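Local coordinates for cell shape-determining protein MreC (Listeria monocytogenes, PDB 2J5U) that probably takes part in forming and maintaining cell shape, and assembles into a homooligomer of 24 subunits arranged as 12 dimers, at residues L71-I76 with I89-S94; D95-D100 with T114-K119; R134-V139 with F146-G151; K157-K162 with I210-D215. One frame throughout, in Å; residues are numbered along the deposited sequence.

Contact 1 (L71-I76 with I89-S94)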
loop_
_atom_site.group_PDB
_atom_site.type_symbol
_atom_site.label_atom_id
_atom_site.label_comp_id
_atom_site.label_asym_id
_atom_site.label_seq_id
_atom_site.Cartn_x
_atom_site.Cartn_y
_atom_site.Cartn_z
ATOM N N LEU A 71 -5.751 -73.803 -4.952
ATOM C CA LEU A 71 -6.356 -74.938 -5.645
ATOM C C LEU A 71 -6.434 -76.069 -4.632
ATOM O O LEU A 71 -5.437 -76.408 -3.992
ATOM C CB LEU A 71 -5.520 -75.394 -6.836
ATOM C CG LEU A 71 -6.318 -76.110 -7.932
ATOM C CD1 LEU A 71 -5.359 -76.767 -8.907
ATOM C CD2 LEU A 71 -7.233 -77.159 -7.334
ATOM N N ASN A 72 -7.619 -76.646 -4.476
ATOM C CA ASN A 72 -7.791 -77.728 -3.527
ATOM C C ASN A 72 -7.365 -79.051 -4.113
ATOM O O ASN A 72 -7.517 -79.279 -5.311
ATOM C CB ASN A 72 -9.242 -77.793 -3.083
ATOM C CG ASN A 72 -9.581 -76.700 -2.103
ATOM O OD1 ASN A 72 -10.744 -76.462 -1.797
ATOM N ND2 ASN A 72 -8.555 -76.031 -1.592
ATOM N N ALA A 73 -6.815 -79.918 -3.269
ATOM C CA ALA A 73 -6.381 -81.228 -3.728
ATOM C C ALA A 73 -6.328 -82.259 -2.609
ATOM O O ALA A 73 -6.349 -81.926 -1.426
ATOM C CB ALA A 73 -5.022 -81.120 -4.405
ATOM N N SER A 74 -6.254 -83.525 -2.993
ATOM C CA SER A 74 -6.197 -84.583 -2.005
ATOM C C SER A 74 -4.964 -85.443 -2.200
ATOM O O SER A 74 -4.495 -85.644 -3.318
ATOM C CB SER A 74 -7.446 -85.465 -2.102
ATOM O OG SER A 74 -8.624 -84.699 -1.929
ATOM N N VAL A 75 -4.440 -85.943 -1.098
ATOM C CA VAL A 75 -3.298 -86.825 -1.147
ATOM C C VAL A 75 -3.844 -88.132 -1.708
ATOM O O VAL A 75 -4.805 -88.666 -1.165
ATOM C CB VAL A 75 -2.767 -87.103 0.258
ATOM C CG1 VAL A 75 -1.616 -88.056 0.184
ATOM C CG2 VAL A 75 -2.336 -85.825 0.910
ATOM N N ILE A 76 -3.271 -88.642 -2.795
ATOM C CA ILE A 76 -3.745 -89.913 -3.336
ATOM C C ILE A 76 -2.767 -91.075 -3.129
ATOM O O ILE A 76 -3.075 -92.203 -3.481
ATOM C CB ILE A 76 -4.067 -89.820 -4.831
ATOM C CG1 ILE A 76 -2.805 -89.512 -5.624
ATOM C CG2 ILE A 76 -5.094 -88.750 -5.060
ATOM C CD1 ILE A 76 -3.043 -89.436 -7.105
ATOM N N ILE A 89 -0.428 -85.771 -4.889
ATOM C CA ILE A 89 -1.765 -85.196 -4.929
ATOM C C ILE A 89 -2.462 -85.412 -6.262
ATOM O O ILE A 89 -1.809 -85.643 -7.281
ATOM C CB ILE A 89 -1.740 -83.688 -4.586
ATOM C CG1 ILE A 89 -0.833 -82.936 -5.564
ATOM C CG2 ILE A 89 -1.284 -83.501 -3.141
ATOM C CD1 ILE A 89 -0.776 -81.453 -5.309
ATOM N N ASP A 90 -3.792 -85.330 -6.242
ATOM C CA ASP A 90 -4.617 -85.558 -7.425
ATOM C C ASP A 90 -4.780 -84.385 -8.390
ATOM O O ASP A 90 -5.703 -84.368 -9.215
ATOM C CB ASP A 90 -6.002 -86.076 -7.005
ATOM C CG ASP A 90 -6.788 -85.068 -6.170
ATOM O OD1 ASP A 90 -7.908 -85.412 -5.737
ATOM O OD2 ASP A 90 -6.299 -83.939 -5.947
ATOM N N LYS A 91 -3.901 -83.399 -8.295
ATOM C CA LYS A 91 -3.967 -82.273 -9.213
ATOM C C LYS A 91 -2.601 -82.137 -9.854
ATOM O O LYS A 91 -1.585 -82.416 -9.220
ATOM C CB LYS A 91 -4.360 -80.987 -8.483
ATOM C CG LYS A 91 -5.812 -80.969 -8.010
ATOM C CD LYS A 91 -6.783 -80.774 -9.168
ATOM C CE LYS A 91 -7.947 -81.762 -9.100
ATOM N NZ LYS A 91 -8.488 -81.906 -7.725
ATOM N N GLY A 92 -2.579 -81.727 -11.116
ATOM C CA GLY A 92 -1.319 -81.581 -11.812
ATOM C C GLY A 92 -1.239 -80.456 -12.822
ATOM O O GLY A 92 -1.942 -79.460 -12.743
ATOM N N SER A 93 -0.340 -80.636 -13.773
ATOM C CA SER A 93 -0.090 -79.681 -14.833
ATOM C C SER A 93 -1.344 -79.118 -15.471
ATOM O O SER A 93 -1.501 -77.910 -15.575
ATOM C CB SER A 93 0.765 -80.339 -15.909
ATOM O OG SER A 93 0.922 -79.485 -17.021
ATOM N N SER A 94 -2.242 -79.987 -15.905
ATOM C CA SER A 94 -3.454 -79.522 -16.559
ATOM C C SER A 94 -4.411 -78.799 -15.619
ATOM O O SER A 94 -5.404 -78.235 -16.061
ATOM C CB SER A 94 -4.162 -80.690 -17.247
ATOM O OG SER A 94 -4.467 -81.712 -16.322
#
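Asp90 and Ser74 are joined twice, once through the backbone of the aspartate and once through its carboxylate. Asp90 N donates to Ser74 O at 3.0 Å, nearly in line with the carbonyl bond. In return, Ser74 N gives an almost straight bond (172° at the hydrogen) to Asp90 OD2, also 3.0 Å long, arriving from above the carboxylate plane. Beyond the non-hydrogen-bonded pair of Val75 and Ile89, the carboxylate therefore accepts the amide that the main-chain carbonyl of Asp90 would receive in a regular antiparallel pair. The side chain reaches it because CG sits between the backbone N and the carbonyl carbon (chi1 63°). Ser74 O has a further, weaker partner in the CA-H of Ile89, with CA 3.2 Å away.

The charged component is a weak salt bridge between neighbours, Lys91 NZ to Asp90 OD2 at 3.5 Å. Three bends in the lysine chain bring its ammonium group back to the oxygen already bound by Ser74 N.

Apolar contacts flank this centre. Lys91 lays CG against Ala73 CB (3.7 Å), and further along it crosses Leu71 at about a right angle, CD to CD2. At the opposite end Ile76 CG2 presses on Asp90 CB at 3.4 Å.

Strand 68-77 lies between strand 86-89, from which Ile89 leads into the loop, and strand 221-227, to which Leu71 and Ala73 hydrogen-bond through Val224 and Val222. Ile89 in turn bonds to Ala121 of strand 121-125 and packs on Val224 within the barrel.

Contact 2 (D95-D100 with T114-K119)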
loop_
_atom_site.group_PDB
_atom_site.type_symbol
_atom_site.label_atom_id
_atom_site.label_comp_id
_atom_site.label_asym_id
_atom_site.label_seq_id
_atom_site.Cartn_x
_atom_site.Cartn_y
_atom_site.Cartn_z
ATOM N N ASP A 95 -4.114 -78.816 -14.326
ATOM C CA ASP A 95 -4.946 -78.135 -13.347
ATOM C C ASP A 95 -4.249 -76.844 -12.939
ATOM O O ASP A 95 -4.737 -76.103 -12.099
ATOM C CB ASP A 95 -5.167 -79.015 -12.115
ATOM C CG ASP A 95 -5.874 -80.326 -12.444
ATOM O OD1 ASP A 95 -5.265 -81.406 -12.248
ATOM O OD2 ASP A 95 -7.042 -80.276 -12.898
ATOM N N GLY A 96 -3.091 -76.585 -13.536
ATOM C CA GLY A 96 -2.358 -75.374 -13.229
ATOM C C GLY A 96 -1.226 -75.539 -12.235
ATOM O O GLY A 96 -0.481 -74.594 -11.971
ATOM N N VAL A 97 -1.086 -76.736 -11.680
ATOM C CA VAL A 97 -0.034 -76.985 -10.713
ATOM C C VAL A 97 1.335 -76.924 -11.374
ATOM O O VAL A 97 1.530 -77.446 -12.465
ATOM C CB VAL A 97 -0.209 -78.350 -10.057
ATOM C CG1 VAL A 97 0.882 -78.569 -9.036
ATOM C CG2 VAL A 97 -1.583 -78.446 -9.415
ATOM N N LYS A 98 2.274 -76.267 -10.704
ATOM C CA LYS A 98 3.635 -76.130 -11.204
ATOM C C LYS A 98 4.654 -76.344 -10.102
ATOM O O LYS A 98 4.402 -76.056 -8.930
ATOM C CB LYS A 98 3.877 -74.730 -11.778
ATOM C CG LYS A 98 3.035 -74.366 -12.963
ATOM C CD LYS A 98 3.516 -73.071 -13.588
ATOM C CE LYS A 98 2.742 -72.802 -14.876
ATOM N NZ LYS A 98 3.149 -71.548 -15.566
ATOM N N PRO A 99 5.830 -76.855 -10.469
ATOM C CA PRO A 99 6.908 -77.097 -9.503
ATOM C C PRO A 99 7.210 -75.808 -8.725
ATOM O O PRO A 99 7.202 -74.724 -9.292
ATOM C CB PRO A 99 8.087 -77.498 -10.391
ATOM C CG PRO A 99 7.425 -78.188 -11.532
ATOM C CD PRO A 99 6.171 -77.378 -11.803
ATOM N N ASP A 100 7.473 -75.941 -7.433
ATOM C CA ASP A 100 7.798 -74.818 -6.556
ATOM C C ASP A 100 6.622 -74.064 -5.954
ATOM O O ASP A 100 6.823 -73.085 -5.233
ATOM C CB ASP A 100 8.738 -73.839 -7.259
ATOM C CG ASP A 100 10.174 -74.332 -7.285
ATOM O OD1 ASP A 100 10.982 -73.766 -8.053
ATOM O OD2 ASP A 100 10.503 -75.282 -6.536
ATOM N N THR A 114 7.149 -80.538 -6.249
ATOM C CA THR A 114 8.450 -80.818 -6.831
ATOM C C THR A 114 8.360 -81.259 -8.284
ATOM O O THR A 114 8.945 -80.619 -9.151
ATOM C CB THR A 114 9.233 -81.864 -6.012
ATOM O OG1 THR A 114 8.388 -82.975 -5.697
ATOM C CG2 THR A 114 9.740 -81.248 -4.735
ATOM N N THR A 115 7.641 -82.338 -8.565
ATOM C CA THR A 115 7.512 -82.778 -9.949
ATOM C C THR A 115 6.046 -82.895 -10.297
ATOM O O THR A 115 5.232 -83.331 -9.485
ATOM C CB THR A 115 8.188 -84.121 -10.185
ATOM O OG1 THR A 115 7.496 -85.129 -9.450
ATOM C CG2 THR A 115 9.624 -84.071 -9.717
ATOM N N THR A 116 5.711 -82.508 -11.515
ATOM C CA THR A 116 4.331 -82.549 -11.935
ATOM C C THR A 116 4.094 -83.367 -13.177
ATOM O O THR A 116 4.908 -83.393 -14.091
ATOM C CB THR A 116 3.801 -81.137 -12.207
ATOM O OG1 THR A 116 4.119 -80.288 -11.104
ATOM C CG2 THR A 116 2.303 -81.157 -12.344
ATOM N N GLY A 117 2.955 -84.039 -13.188
ATOM C CA GLY A 117 2.551 -84.830 -14.330
ATOM C C GLY A 117 1.311 -84.132 -14.857
ATOM O O GLY A 117 1.002 -83.023 -14.421
ATOM N N ALA A 118 0.579 -84.755 -15.767
ATOM C CA ALA A 118 -0.602 -84.102 -16.311
ATOM C C ALA A 118 -1.711 -83.941 -15.291
ATOM O O ALA A 118 -2.283 -82.862 -15.156
ATOM C CB ALA A 118 -1.118 -84.871 -17.515
ATOM N N LYS A 119 -2.005 -85.007 -14.556
ATOM C CA LYS A 119 -3.085 -84.950 -13.589
ATOM C C LYS A 119 -2.733 -85.247 -12.141
ATOM O O LYS A 119 -3.615 -85.492 -11.321
ATOM C CB LYS A 119 -4.217 -85.867 -14.043
ATOM C CG LYS A 119 -4.966 -85.348 -15.261
ATOM C CD LYS A 119 -6.322 -86.022 -15.392
ATOM C CE LYS A 119 -7.276 -85.219 -16.275
ATOM N NZ LYS A 119 -6.767 -85.022 -17.671
#
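From Asp95 beside Lys119 to Pro99 beside Thr114, the loop 95-100 runs almost antiparallel to segment 114-119, with end-to-end directions 163° apart. The chains converge along the way: the CA atoms of Asp95 and Lys119 are 7.1 Å apart, those of Pro99 and Thr114 only 4.8 Å. The two segments meet through van der Waals contacts, and backbone hydrogen bonds at both ends (Ser93 with Gly117 and Ser94 with Ala118; Asp100 with Val113) tether the loop.

Thr116 stands at the middle with its CB directed at the loop. Its OG1, anti to its own carbonyl carbon (chi1 -49°), meets Pro99 CD at 3.6 Å, and its CG2 lies 3.8 Å from Val97 O, so the forked side chain touches the loop on both branches. The proline ring crosses the threonine at about a right angle.

The loop leads into strand 102-105 of a six-stranded antiparallel barrel related to those of chymotrypsin-like proteins, while 114-119 is the end of strand 108-116 and the turn toward strand 121-125. Strand 221-227, which comes from beyond the second barrel, completes this one beside strand 102-105.

Pro99 also sets CB 3.5 Å from Thr114 O. Val97, buried, turns toward Thr116 but its side chain comes no closer than 4.2 Å, CG1 to OG1, and packs on Val113 and Lys91. At the far end contact is slight: Asp95 OD1, hydrogen-bonded to Gly92 N, is 4.4 Å from Lys119 CA.

Contact 3 (R134-V139 with F146-G151); sequences RVSAKV and FGIING
Val135 and Ile149 form the tight part of the contact, pairing through two backbone bonds, of which Ile149 N to Val135 O is the shorter at 2.8 Å. Ala137 and Gly147 repeat the exchange, each amide 2.9 Å from the other's carbonyl O. On the face carrying Val135, Ala137 and Ile149, the isoleucine lies alongside Val135, CB to CG1 at 3.8 Å, and reaches Ala137 CB with CG1 at the same distance. These buried side chains meet Ile191, Leu159 and Leu161 inside the barrel.

The other face is partly exposed within the chain and partly covered by the second subunit. Lys138 runs beside Phe146 and sets CG over one face of the ring, 4.1 Å from the centroid, in a CH-pi contact. With its CG anti to the backbone N (chi1 -173°), the lysine carries NZ on to a salt bridge with Asp47 of the second subunit, whose Trp83 also meets the Phe146 ring. At the solvent-exposed end Arg134 passes obliquely by Ile148, whose CG2 touches the guanidinium edge, 3.6 Å from NE.

The arrangement is a beta hairpin of strands 135-139 and 145-153, the first two strands of a six-stranded antiparallel barrel like those of the chymotrypsin-like fold.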
loop_
_atom_site.group_PDB
_atom_site.type_symbol
_atom_site.label_atom_id
_atom_site.label_comp_id
_atom_site.label_asym_id
_atom_site.label_seq_id
_atom_site.Cartn_x
_atom_site.Cartn_y
_atom_site.Cartn_z
ATOM N N ARG A 134 14.493 -76.145 1.764
ATOM C CA ARG A 134 14.440 -74.919 2.550
ATOM C C ARG A 134 13.326 -73.960 2.167
ATOM O O ARG A 134 12.769 -74.056 1.086
ATOM C CB ARG A 134 15.792 -74.203 2.451
ATOM C CG ARG A 134 16.334 -74.090 1.044
ATOM C CD ARG A 134 17.803 -73.711 1.050
ATOM N NE ARG A 134 17.987 -72.280 1.226
ATOM C CZ ARG A 134 18.142 -71.419 0.219
ATOM N NH1 ARG A 134 18.286 -70.114 0.471
ATOM N NH2 ARG A 134 18.180 -71.860 -1.043
ATOM N N VAL A 135 12.988 -73.046 3.068
ATOM C CA VAL A 135 11.963 -72.050 2.782
ATOM C C VAL A 135 12.315 -70.737 3.491
ATOM O O VAL A 135 12.762 -70.735 4.639
ATOM C CB VAL A 135 10.528 -72.584 3.163
ATOM C CG1 VAL A 135 10.645 -73.726 4.091
ATOM C CG2 VAL A 135 9.678 -71.503 3.791
ATOM N N SER A 136 12.159 -69.625 2.777
ATOM C CA SER A 136 12.457 -68.296 3.323
ATOM C C SER A 136 11.352 -67.930 4.312
ATOM O O SER A 136 10.166 -67.948 3.968
ATOM C CB SER A 136 12.472 -67.247 2.210
ATOM O OG SER A 136 13.300 -67.615 1.134
ATOM N N ALA A 137 11.739 -67.558 5.521
ATOM C CA ALA A 137 10.754 -67.240 6.535
ATOM C C ALA A 137 11.002 -65.966 7.313
ATOM O O ALA A 137 12.111 -65.438 7.353
ATOM C CB ALA A 137 10.632 -68.416 7.520
ATOM N N LYS A 138 9.933 -65.513 7.956
ATOM C CA LYS A 138 9.939 -64.319 8.775
ATOM C C LYS A 138 9.361 -64.641 10.159
ATOM O O LYS A 138 8.370 -65.375 10.277
ATOM C CB LYS A 138 9.094 -63.232 8.108
ATOM C CG LYS A 138 9.168 -61.891 8.806
ATOM C CD LYS A 138 8.332 -60.858 8.089
ATOM C CE LYS A 138 6.871 -61.233 8.138
ATOM N NZ LYS A 138 6.037 -60.219 7.455
ATOM N N VAL A 139 10.003 -64.115 11.200
ATOM C CA VAL A 139 9.534 -64.300 12.570
ATOM C C VAL A 139 8.819 -63.001 12.944
ATOM O O VAL A 139 9.453 -61.937 13.004
ATOM C CB VAL A 139 10.693 -64.475 13.558
ATOM C CG1 VAL A 139 10.137 -64.694 14.948
ATOM C CG2 VAL A 139 11.585 -65.612 13.135
ATOM N N PHE A 146 14.335 -62.148 9.609
ATOM C CA PHE A 146 14.267 -63.083 8.498
ATOM C C PHE A 146 15.281 -64.205 8.606
ATOM O O PHE A 146 16.341 -64.046 9.196
ATOM C CB PHE A 146 14.453 -62.334 7.184
ATOM C CG PHE A 146 13.426 -61.273 6.963
ATOM C CD1 PHE A 146 13.533 -60.036 7.598
ATOM C CD2 PHE A 146 12.306 -61.523 6.172
ATOM C CE1 PHE A 146 12.533 -59.067 7.448
ATOM C CE2 PHE A 146 11.302 -60.556 6.018
ATOM C CZ PHE A 146 11.418 -59.333 6.656
ATOM N N GLY A 147 14.941 -65.350 8.037
ATOM C CA GLY A 147 15.842 -66.480 8.092
ATOM C C GLY A 147 15.424 -67.570 7.126
ATOM O O GLY A 147 14.485 -67.404 6.342
ATOM N N ILE A 148 16.132 -68.691 7.184
ATOM C CA ILE A 148 15.833 -69.813 6.315
ATOM C C ILE A 148 15.451 -71.048 7.123
ATOM O O ILE A 148 16.174 -71.449 8.031
ATOM C CB ILE A 148 17.045 -70.169 5.438
ATOM C CG1 ILE A 148 17.551 -68.926 4.705
ATOM C CG2 ILE A 148 16.650 -71.223 4.437
ATOM C CD1 ILE A 148 16.545 -68.318 3.750
ATOM N N ILE A 149 14.298 -71.628 6.822
ATOM C CA ILE A 149 13.902 -72.848 7.508
ATOM C C ILE A 149 14.692 -73.900 6.736
ATOM O O ILE A 149 14.640 -73.944 5.503
ATOM C CB ILE A 149 12.402 -73.141 7.352
ATOM C CG1 ILE A 149 11.568 -72.103 8.112
ATOM C CG2 ILE A 149 12.117 -74.559 7.829
ATOM C CD1 ILE A 149 11.668 -72.192 9.585
ATOM N N ASN A 150 15.426 -74.744 7.443
ATOM C CA ASN A 150 16.242 -75.729 6.763
ATOM C C ASN A 150 16.639 -76.880 7.669
ATOM O O ASN A 150 17.649 -76.813 8.361
ATOM C CB ASN A 150 17.491 -75.041 6.238
ATOM C CG ASN A 150 18.425 -75.989 5.547
ATOM O OD1 ASN A 150 19.627 -75.986 5.800
ATOM N ND2 ASN A 150 17.884 -76.804 4.659
ATOM N N GLY A 151 15.846 -77.944 7.662
ATOM C CA GLY A 151 16.169 -79.084 8.498
ATOM C C GLY A 151 15.068 -79.495 9.452
ATOM O O GLY A 151 14.487 -78.660 10.148
#

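Contact 4 (K157-K162 with I210-D215); sequences KLLELK and IKPGAD
Leu159 and Ile210 form an antiparallel hydrogen-bonded pair, with Leu159 N 2.7 Å from Ile210 O and Ile210 N 2.6 Å from Leu159 O; the N-to-C directions of the short strand segments 158-162 and 210-212 are 129° apart. The first of these bonds is nearly straight (172° at the hydrogen) and uses a lone pair of the carbonyl.

Two residues further along, where the next such pair would fall, Pro212 has no amide hydrogen to give; its CD instead rests 3.5 Å from Lys157 O, and its CB touches Leu159 CD2. Leu158 curls over the partner backbone, its CG anti to the carbonyl carbon (chi1 -62°) and its CD2 3.3 Å from Ile210 O. On the buried side Ile210 stretches CD1 toward Leu161, meeting the leucine CD1 at 3.5 Å as well as its CB and CG. Leu159 and Leu161 both pack further on Ile149.

Lys157 and Leu158 together face a single residue of strand 145-153, a G1 beta bulge in which Lys157 has a positive phi. Beyond this bulge strands 158-165 and 205-212 lie side by side, a pairing of third and sixth strand in keeping with the Greek-key order 1-2-3-6-5-4 of chymotrypsin-like barrels.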
loop_
_atom_site.group_PDB
_atom_site.type_symbol
_atom_site.label_atom_id
_atom_site.label_comp_id
_atom_site.label_asym_id
_atom_site.label_seq_id
_atom_site.Cartn_x
_atom_site.Cartn_y
_atom_site.Cartn_z
ATOM N N LYS A 157 10.802 -83.320 16.588
ATOM C CA LYS A 157 9.668 -82.879 15.774
ATOM C C LYS A 157 9.769 -81.364 15.510
ATOM O O LYS A 157 8.755 -80.679 15.374
ATOM C CB LYS A 157 8.345 -83.186 16.496
ATOM C CG LYS A 157 7.555 -84.373 15.955
ATOM C CD LYS A 157 8.164 -85.711 16.327
ATOM C CE LYS A 157 7.408 -86.873 15.663
ATOM N NZ LYS A 157 5.943 -86.901 15.994
ATOM N N LEU A 158 10.996 -80.851 15.434
ATOM C CA LEU A 158 11.215 -79.426 15.219
ATOM C C LEU A 158 11.959 -79.017 13.944
ATOM O O LEU A 158 12.900 -79.681 13.498
ATOM C CB LEU A 158 11.949 -78.831 16.422
ATOM C CG LEU A 158 11.204 -78.924 17.754
ATOM C CD1 LEU A 158 12.027 -78.266 18.841
ATOM C CD2 LEU A 158 9.843 -78.259 17.636
ATOM N N LEU A 159 11.516 -77.894 13.382
ATOM C CA LEU A 159 12.089 -77.299 12.183
ATOM C C LEU A 159 13.198 -76.343 12.623
ATOM O O LEU A 159 13.072 -75.689 13.663
ATOM C CB LEU A 159 11.015 -76.506 11.443
ATOM C CG LEU A 159 10.349 -77.015 10.161
ATOM C CD1 LEU A 159 10.722 -78.453 9.876
ATOM C CD2 LEU A 159 8.839 -76.842 10.304
ATOM N N GLU A 160 14.278 -76.270 11.845
ATOM C CA GLU A 160 15.397 -75.377 12.149
ATOM C C GLU A 160 15.316 -74.047 11.397
ATOM O O GLU A 160 15.336 -74.020 10.170
ATOM C CB GLU A 160 16.735 -76.028 11.790
ATOM C CG GLU A 160 17.382 -76.828 12.899
ATOM C CD GLU A 160 18.879 -77.021 12.669
ATOM O OE1 GLU A 160 19.619 -76.008 12.704
ATOM O OE2 GLU A 160 19.316 -78.175 12.449
ATOM N N LEU A 161 15.235 -72.945 12.132
ATOM C CA LEU A 161 15.189 -71.621 11.522
ATOM C C LEU A 161 16.598 -71.087 11.671
ATOM O O LEU A 161 17.003 -70.723 12.768
ATOM C CB LEU A 161 14.232 -70.714 12.281
ATOM C CG LEU A 161 13.497 -69.679 11.436
ATOM C CD1 LEU A 161 12.924 -68.634 12.366
ATOM C CD2 LEU A 161 14.430 -69.048 10.421
ATOM N N LYS A 162 17.345 -71.045 10.577
ATOM C CA LYS A 162 18.731 -70.591 10.626
ATOM C C LYS A 162 18.963 -69.169 10.129
ATOM O O LYS A 162 18.200 -68.634 9.320
ATOM C CB LYS A 162 19.623 -71.524 9.801
ATOM C CG LYS A 162 19.507 -73.001 10.123
ATOM C CD LYS A 162 20.368 -73.815 9.169
ATOM C CE LYS A 162 20.289 -75.305 9.464
ATOM N NZ LYS A 162 21.128 -76.089 8.516
ATOM N N ILE A 210 11.533 -74.675 15.563
ATOM C CA ILE A 210 10.121 -74.424 15.425
ATOM C C ILE A 210 9.196 -75.615 15.370
ATOM O O ILE A 210 9.504 -76.642 14.769
ATOM C CB ILE A 210 9.929 -73.528 14.189
ATOM C CG1 ILE A 210 10.681 -72.214 14.441
ATOM C CG2 ILE A 210 8.448 -73.295 13.899
ATOM C CD1 ILE A 210 10.841 -71.340 13.228
ATOM N N LYS A 211 8.046 -75.454 16.017
ATOM C CA LYS A 211 7.022 -76.482 16.056
ATOM C C LYS A 211 6.050 -76.225 14.912
ATOM O O LYS A 211 5.258 -75.287 14.966
ATOM C CB LYS A 211 6.273 -76.416 17.381
ATOM C CG LYS A 211 5.103 -77.371 17.468
ATOM C CD LYS A 211 4.272 -77.082 18.703
ATOM C CE LYS A 211 3.035 -77.973 18.745
ATOM N NZ LYS A 211 2.146 -77.634 19.899
ATOM N N PRO A 212 6.098 -77.051 13.858
ATOM C CA PRO A 212 5.177 -76.823 12.750
ATOM C C PRO A 212 3.751 -76.777 13.240
ATOM O O PRO A 212 3.368 -77.549 14.117
ATOM C CB PRO A 212 5.448 -78.003 11.821
ATOM C CG PRO A 212 5.949 -79.051 12.729
ATOM C CD PRO A 212 6.850 -78.299 13.659
ATOM N N GLY A 213 2.976 -75.856 12.680
ATOM C CA GLY A 213 1.587 -75.716 13.072
ATOM C C GLY A 213 0.727 -76.787 12.441
ATOM O O GLY A 213 -0.233 -77.272 13.040
ATOM N N ALA A 214 1.066 -77.159 11.218
ATOM C CA ALA A 214 0.304 -78.184 10.535
ATOM C C ALA A 214 0.831 -79.553 10.936
ATOM O O ALA A 214 2.032 -79.735 11.104
ATOM C CB ALA A 214 0.416 -78.000 9.028
ATOM N N ASP A 215 -0.073 -80.509 11.119
ATOM C CA ASP A 215 0.335 -81.864 11.463
ATOM C C ASP A 215 0.525 -82.583 10.140
ATOM O O ASP A 215 -0.437 -82.768 9.392
ATOM C CB ASP A 215 -0.744 -82.583 12.258
ATOM C CG ASP A 215 -0.479 -84.077 12.357
ATOM O OD1 ASP A 215 0.555 -84.463 12.959
ATOM O OD2 ASP A 215 -1.296 -84.859 11.816
#

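In the fold
After the N-terminal helix 31-58, the chain enters the first barrel, where contact 1 closes the loop from strand 68-77 through strand 86-89. Contact 2 opens directly afterwards and closes around strands 102-105 and 108-116. The two touch: Ser94 OG lies 2.7 Å from Ala118 O, and Ser93 N 2.8 Å from Gly117 O. Contact 3 then closes a short hairpin in the second barrel, and contact 4 spans 47 residues to bring in strand 205-212. These two share the seam between strands 145-153 and 158-165. After contact 4 the chain returns as strand 221-227 to complete the first barrel, beside strand 68-77. All four follow in series, none nested and none crossing.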